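Local coordinates for protein serine protease inhibitor infestin (PDB 2ERW) that inhibits the blood-clotting protease factor XIIa through a Kazal-type domain, the portion of a longer secreted protein present here, at residues Y23-P26 and C27-N30. Numbering follows the deposited sequence. Where two conformers were deposited one is given.
Sequences YGNP and CMLN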
loop_
_atom_site.group_PDB
_atom_site.type_symbol
_atom_site.label_atom_id
_atom_site.label_comp_id
_atom_site.label_asym_id
_atom_site.label_seq_id
_atom_site.Cartn_x
_atom_site.Cartn_y
_atom_site.Cartn_z
ATOM N N TYR A 23 1.046 -1.920 -0.405
ATOM C CA TYR A 23 0.524 -1.326 -1.622
ATOM C C TYR A 23 1.658 -1.119 -2.588
ATOM O O TYR A 23 2.785 -0.815 -2.190
ATOM C CB TYR A 23 -0.202 -0.023 -1.287
ATOM C CG TYR A 23 -1.448 -0.367 -0.559
ATOM C CD1 TYR A 23 -2.600 -0.646 -1.263
ATOM C CD2 TYR A 23 -1.459 -0.517 0.805
ATOM C CE1 TYR A 23 -3.744 -1.034 -0.627
ATOM C CE2 TYR A 23 -2.594 -0.921 1.468
ATOM C CZ TYR A 23 -3.742 -1.160 0.737
ATOM O OH TYR A 23 -4.895 -1.576 1.329
ATOM N N GLY A 24 1.344 -1.264 -3.859
ATOM C CA GLY A 24 2.374 -1.287 -4.854
ATOM C C GLY A 24 3.041 0.034 -5.046
ATOM O O GLY A 24 4.140 0.078 -5.569
ATOM N N ASN A 25 2.367 1.109 -4.671
ATOM C CA ASN A 25 2.966 2.417 -4.620
ATOM C C ASN A 25 2.016 3.283 -3.843
ATOM O O ASN A 25 0.914 2.869 -3.512
ATOM C CB ASN A 25 3.316 2.958 -6.008
ATOM C CG ASN A 25 2.136 2.975 -6.951
ATOM O OD1 ASN A 25 1.048 3.428 -6.608
ATOM N ND2 ASN A 25 2.372 2.544 -8.173
ATOM N N PRO A 26 2.470 4.462 -3.452
ATOM C CA PRO A 26 1.590 5.311 -2.689
ATOM C C PRO A 26 0.315 5.688 -3.398
ATOM O O PRO A 26 -0.707 5.849 -2.760
ATOM C CB PRO A 26 2.449 6.550 -2.415
ATOM C CG PRO A 26 3.832 5.978 -2.393
ATOM C CD PRO A 26 3.863 4.943 -3.469
ATOM N N CYS A 27 0.371 5.838 -4.715
ATOM C CA CYS A 27 -0.844 6.142 -5.424
ATOM C C CYS A 27 -1.859 5.042 -5.185
ATOM O O CYS A 27 -3.019 5.301 -4.906
ATOM C CB CYS A 27 -0.516 6.310 -6.895
ATOM S SG CYS A 27 -1.914 6.788 -7.891
ATOM N N MET A 28 -1.410 3.799 -5.270
ATOM C CA MET A 28 -2.329 2.702 -5.057
ATOM C C MET A 28 -2.810 2.635 -3.634
ATOM O O MET A 28 -3.937 2.264 -3.404
ATOM C CB MET A 28 -1.659 1.398 -5.423
ATOM C CG MET A 28 -1.314 1.400 -6.862
ATOM S SD MET A 28 -2.723 1.016 -7.835
ATOM C CE MET A 28 -1.933 0.491 -9.353
ATOM N N LEU A 29 -1.976 3.008 -2.676
ATOM C CA LEU A 29 -2.466 3.069 -1.309
ATOM C C LEU A 29 -3.557 4.105 -1.214
ATOM O O LEU A 29 -4.591 3.867 -0.594
ATOM C CB LEU A 29 -1.306 3.413 -0.369
ATOM C CG LEU A 29 -1.712 3.431 1.102
ATOM C CD1 LEU A 29 -0.562 2.965 1.939
ATOM C CD2 LEU A 29 -2.167 4.813 1.552
ATOM N N ASN A 30 -3.342 5.258 -1.831
ATOM C CA ASN A 30 -4.369 6.267 -1.759
ATOM C C ASN A 30 -5.645 5.812 -2.420
ATOM O O ASN A 30 -6.746 6.080 -1.941
ATOM C CB ASN A 30 -3.927 7.555 -2.397
ATOM C CG ASN A 30 -4.967 8.614 -2.226
ATOM O OD1 ASN A 30 -5.276 9.006 -1.100
ATOM N ND2 ASN A 30 -5.593 9.011 -3.321
#
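Asn25 caps the first turn of helix 26-35 by accepting Met28 N on its side-chain OD1, an N-cap at the entry to the single helix of this Kazal-type domain. The bond from Met28 N to Asn25 OD1 measures 2.8 Å with an N-H...O angle of 155°, and the donor lies nearly along the C=O axis. A chi1 of 55°, which sets CG between the backbone N and the carbonyl carbon, turns the amide back over the turn. The other end of the same amide is engaged as well: ND2 donates to the carbonyls of Phe9 and Asn11, tying the helix start to the N-terminal segment. With an alanine at Asn25, Met28 N would probably lose its side-chain acceptor, and those two carbonyls their amide donor.

Pro26 follows the cap as the first helical residue, and its ring touches Val15 of strand 15-17. Its carbonyl serves the helix interior: Asn30 N bonds to Pro26 O at 2.9 Å, and Leu29 CB packs 3.5 Å from the same Pro26 O. One residue earlier, Leu29 N reaches Asn25 O at 3.0 Å, in the carbonyl plane. Cys27, within this turn, is linked by disulfide to Cys8.

Tyr23, at the end of strand 22-23, lies against Leu29. The two side chains cross at about a right angle, with Tyr23 CB and Leu29 CB 3.7 Å apart. Tyr23 CG lies 3.7 Å from Leu29 CA, an oblique approach of the ring to the helix backbone. Both side chains also touch Val15, joining helix to sheet. Tyr23 OH is hydrogen-bonded to Asp19, while nearer the base of the ring Tyr23 CD2 rests 3.8 Å from Leu29 CD1.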